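Local structure of ribonucleoside-diphosphate reductase subunit beta (Streptococcus sanguinis, 4N83) at residues V58-Q69 and L156-T167. The protein is the metal-binding small subunit of a class Ib ribonucleotide reductase, which probably helps convert ribonucleoside diphosphates into deoxyribonucleotides for DNA synthesis. Sequence-based numbering, arbitrary orientation.
Sequences VFGGLTLLDTLQ and LETFLFYSGFFT. With MN (manganese (II) ion), chain J; MN (manganese (II) ion), chain I.
The ring of F161 lies against helix 49-78, with L62 CD2 over one face in a CH-pi contact, 4.2 Å from the ring centroid, and CG of E157, from the same segment, over the opposite face. D66 meets the ring at its edge, OD2 standing 3.4 Å from F161 CE1 with the carboxylate turned 81° to the ring plane, while L65 CB touches F161 CE2 obliquely. L156 CD1 and F165 CE2 also sit at the ring edge, the former packing on L65 CD1 at 3.9 Å. Toward V58, at G164, which has no side chain, the axes of segments 58-69 and 162-167 come within 9.2 Å; L62 CD1 and V58 CG1 lie against its backbone. Beside the ring, D66 OD1 and E157 OE2 share one manganese, at 2.1 and 2.4 Å. With its chain extended beyond CG (chi2 -177°), E157 carries its carboxylate between the two ions, OE1 binding the second at 2.0 Å. E97, E191, H100 and H194 make up the rest of the dimetal site. D66 OD2 is hydrogen-bonded to Y104 OH, a link between metal ligand and predicted active-site tyrosine consistent with the cofactor's role in radical chemistry.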
# COMPACT_ATOMS: atom_id res chain seq x y z
N VAL A 58 -12.93 -15.89 -16.45
CA VAL A 58 -13.25 -15.67 -15.04
C VAL A 58 -12.18 -14.82 -14.36
O VAL A 58 -12.49 -13.76 -13.82
CB VAL A 58 -13.44 -17.02 -14.30
CG1 VAL A 58 -13.24 -16.86 -12.79
CG2 VAL A 58 -14.81 -17.60 -14.60
N PHE A 59 -10.94 -15.29 -14.39
CA PHE A 59 -9.84 -14.58 -13.74
C PHE A 59 -9.61 -13.21 -14.38
O PHE A 59 -9.44 -12.22 -13.68
CB PHE A 59 -8.53 -15.39 -13.79
CG PHE A 59 -8.57 -16.67 -13.00
CD1 PHE A 59 -9.12 -16.71 -11.72
CD2 PHE A 59 -8.02 -17.83 -13.52
CE1 PHE A 59 -9.14 -17.89 -10.99
CE2 PHE A 59 -8.04 -19.01 -12.80
CZ PHE A 59 -8.60 -19.04 -11.53
N GLY A 60 -9.63 -13.17 -15.71
CA GLY A 60 -9.48 -11.92 -16.45
C GLY A 60 -10.54 -10.89 -16.12
O GLY A 60 -10.25 -9.69 -16.06
N GLY A 61 -11.77 -11.35 -15.90
CA GLY A 61 -12.87 -10.47 -15.50
C GLY A 61 -12.68 -9.90 -14.10
O GLY A 61 -12.99 -8.74 -13.85
N LEU A 62 -12.18 -10.74 -13.20
CA LEU A 62 -11.87 -10.31 -11.83
C LEU A 62 -10.63 -9.41 -11.81
O LEU A 62 -10.54 -8.49 -10.99
CB LEU A 62 -11.64 -11.53 -10.93
CG LEU A 62 -12.82 -12.49 -10.76
CD1 LEU A 62 -12.35 -13.78 -10.11
CD2 LEU A 62 -13.94 -11.85 -9.95
N THR A 63 -9.68 -9.68 -12.70
CA THR A 63 -8.47 -8.86 -12.84
C THR A 63 -8.82 -7.39 -13.08
O THR A 63 -8.13 -6.49 -12.60
CB THR A 63 -7.58 -9.35 -14.00
OG1 THR A 63 -7.44 -10.77 -13.94
CG2 THR A 63 -6.20 -8.70 -13.94
N LEU A 64 -9.89 -7.16 -13.84
CA LEU A 64 -10.39 -5.82 -14.11
C LEU A 64 -10.82 -5.11 -12.83
O LEU A 64 -10.60 -3.91 -12.66
CB LEU A 64 -11.57 -5.88 -15.09
CG LEU A 64 -12.06 -4.55 -15.68
CD1 LEU A 64 -11.07 -4.01 -16.70
CD2 LEU A 64 -13.43 -4.73 -16.31
N LEU A 65 -11.43 -5.87 -11.92
CA LEU A 65 -11.99 -5.32 -10.68
C LEU A 65 -10.97 -5.21 -9.54
O LEU A 65 -11.13 -4.39 -8.64
CB LEU A 65 -13.19 -6.14 -10.23
CG LEU A 65 -14.33 -6.24 -11.25
CD1 LEU A 65 -15.33 -7.30 -10.82
CD2 LEU A 65 -15.02 -4.90 -11.45
N ASP A 66 -9.93 -6.05 -9.57
CA ASP A 66 -8.80 -5.89 -8.64
C ASP A 66 -7.88 -4.74 -9.08
O ASP A 66 -7.18 -4.15 -8.26
CB ASP A 66 -8.00 -7.20 -8.49
CG ASP A 66 -8.49 -8.07 -7.34
OD1 ASP A 66 -8.57 -7.57 -6.20
OD2 ASP A 66 -8.79 -9.26 -7.58
N THR A 67 -7.88 -4.44 -10.38
CA THR A 67 -7.20 -3.26 -10.91
C THR A 67 -7.98 -2.00 -10.54
O THR A 67 -7.40 -0.99 -10.17
CB THR A 67 -7.07 -3.32 -12.45
OG1 THR A 67 -6.52 -4.58 -12.84
CG2 THR A 67 -6.18 -2.19 -12.96
N LEU A 68 -9.31 -2.08 -10.65
CA LEU A 68 -10.20 -0.99 -10.27
C LEU A 68 -10.01 -0.59 -8.81
O LEU A 68 -10.01 0.60 -8.48
CB LEU A 68 -11.66 -1.41 -10.50
CG LEU A 68 -12.76 -0.44 -10.05
CD1 LEU A 68 -12.69 0.85 -10.84
CD2 LEU A 68 -14.13 -1.09 -10.20
N GLN A 69 -9.85 -1.58 -7.94
CA GLN A 69 -9.70 -1.34 -6.50
C GLN A 69 -8.34 -0.75 -6.13
O GLN A 69 -8.27 0.19 -5.34
CB GLN A 69 -9.94 -2.64 -5.71
CG GLN A 69 -11.39 -3.10 -5.68
CD GLN A 69 -12.26 -2.26 -4.75
OE1 GLN A 69 -12.54 -2.65 -3.62
NE2 GLN A 69 -12.67 -1.09 -5.23
N LEU A 156 -18.82 -5.15 -4.06
CA LEU A 156 -17.88 -5.56 -5.10
C LEU A 156 -17.18 -6.86 -4.73
O LEU A 156 -17.37 -7.88 -5.39
CB LEU A 156 -16.85 -4.45 -5.35
CG LEU A 156 -15.72 -4.72 -6.35
CD1 LEU A 156 -16.25 -5.24 -7.67
CD2 LEU A 156 -14.89 -3.46 -6.56
N GLU A 157 -16.40 -6.82 -3.66
CA GLU A 157 -15.47 -7.91 -3.33
C GLU A 157 -16.03 -9.00 -2.41
O GLU A 157 -15.48 -10.09 -2.36
CB GLU A 157 -14.19 -7.31 -2.75
CG GLU A 157 -13.51 -6.35 -3.71
CD GLU A 157 -12.21 -5.81 -3.17
OE1 GLU A 157 -12.23 -5.14 -2.12
OE2 GLU A 157 -11.16 -6.06 -3.80
N THR A 158 -17.12 -8.70 -1.69
CA THR A 158 -17.73 -9.68 -0.78
C THR A 158 -18.87 -10.47 -1.44
O THR A 158 -19.25 -11.53 -0.94
CB THR A 158 -18.29 -9.00 0.49
OG1 THR A 158 -17.44 -7.91 0.88
CG2 THR A 158 -18.41 -9.99 1.65
N PHE A 159 -19.41 -9.95 -2.54
CA PHE A 159 -20.63 -10.51 -3.15
C PHE A 159 -20.44 -10.88 -4.63
O PHE A 159 -20.49 -12.06 -4.99
CB PHE A 159 -21.80 -9.54 -2.94
CG PHE A 159 -22.83 -9.54 -4.05
CD1 PHE A 159 -23.57 -10.67 -4.33
CD2 PHE A 159 -23.06 -8.38 -4.79
CE1 PHE A 159 -24.52 -10.66 -5.35
CE2 PHE A 159 -24.00 -8.37 -5.80
CZ PHE A 159 -24.73 -9.51 -6.08
N LEU A 160 -20.22 -9.88 -5.49
CA LEU A 160 -20.17 -10.10 -6.94
C LEU A 160 -18.80 -10.52 -7.47
O LEU A 160 -18.66 -10.81 -8.67
CB LEU A 160 -20.71 -8.87 -7.69
CG LEU A 160 -19.99 -7.52 -7.55
CD1 LEU A 160 -18.86 -7.37 -8.57
CD2 LEU A 160 -20.98 -6.37 -7.68
N PHE A 161 -17.80 -10.56 -6.60
CA PHE A 161 -16.51 -11.21 -6.92
C PHE A 161 -16.67 -12.73 -6.96
O PHE A 161 -15.94 -13.41 -7.68
CB PHE A 161 -15.44 -10.84 -5.88
CG PHE A 161 -14.38 -9.89 -6.38
CD1 PHE A 161 -13.04 -10.25 -6.35
CD2 PHE A 161 -14.72 -8.64 -6.87
CE1 PHE A 161 -12.06 -9.38 -6.81
CE2 PHE A 161 -13.74 -7.77 -7.33
CZ PHE A 161 -12.41 -8.14 -7.30
N TYR A 162 -17.64 -13.25 -6.20
CA TYR A 162 -17.80 -14.69 -6.03
C TYR A 162 -18.44 -15.41 -7.22
O TYR A 162 -18.46 -16.64 -7.26
CB TYR A 162 -18.58 -14.98 -4.74
CG TYR A 162 -17.76 -14.73 -3.50
CD1 TYR A 162 -17.57 -13.44 -3.01
CD2 TYR A 162 -17.16 -15.79 -2.81
CE1 TYR A 162 -16.81 -13.21 -1.88
CE2 TYR A 162 -16.40 -15.56 -1.67
CZ TYR A 162 -16.23 -14.27 -1.21
OH TYR A 162 -15.48 -14.04 -0.08
N SER A 163 -18.98 -14.65 -8.17
CA SER A 163 -19.38 -15.20 -9.47
C SER A 163 -18.17 -15.83 -10.16
O SER A 163 -18.28 -16.86 -10.83
CB SER A 163 -19.98 -14.12 -10.37
OG SER A 163 -19.08 -13.04 -10.54
N GLY A 164 -17.01 -15.19 -9.98
CA GLY A 164 -15.74 -15.71 -10.49
C GLY A 164 -15.12 -16.77 -9.59
O GLY A 164 -14.58 -17.76 -10.09
N PHE A 165 -15.18 -16.58 -8.27
CA PHE A 165 -14.59 -17.52 -7.32
C PHE A 165 -15.24 -18.92 -7.35
O PHE A 165 -14.62 -19.89 -6.92
CB PHE A 165 -14.63 -16.98 -5.88
CG PHE A 165 -13.75 -15.78 -5.64
CD1 PHE A 165 -12.49 -15.67 -6.21
CD2 PHE A 165 -14.17 -14.77 -4.78
CE1 PHE A 165 -11.69 -14.57 -5.96
CE2 PHE A 165 -13.37 -13.67 -4.52
CZ PHE A 165 -12.13 -13.57 -5.11
N PHE A 166 -16.47 -19.01 -7.85
CA PHE A 166 -17.20 -20.28 -7.93
C PHE A 166 -16.43 -21.36 -8.71
O PHE A 166 -16.48 -22.54 -8.35
CB PHE A 166 -18.58 -20.06 -8.57
CG PHE A 166 -19.46 -21.28 -8.57
CD1 PHE A 166 -20.35 -21.52 -7.53
CD2 PHE A 166 -19.40 -22.20 -9.62
CE1 PHE A 166 -21.16 -22.64 -7.53
CE2 PHE A 166 -20.21 -23.32 -9.63
CZ PHE A 166 -21.09 -23.54 -8.58
N THR A 167 -15.74 -20.96 -9.78
CA THR A 167 -15.04 -21.90 -10.66
C THR A 167 -13.81 -22.56 -10.00
O THR A 167 -13.74 -23.79 -9.93
CB THR A 167 -14.65 -21.25 -12.00
OG1 THR A 167 -15.81 -20.66 -12.59
CG2 THR A 167 -14.07 -22.28 -12.97
MN MN J . -9.37 -7.63 -4.24
MN MN I . -10.93 -4.97 -0.64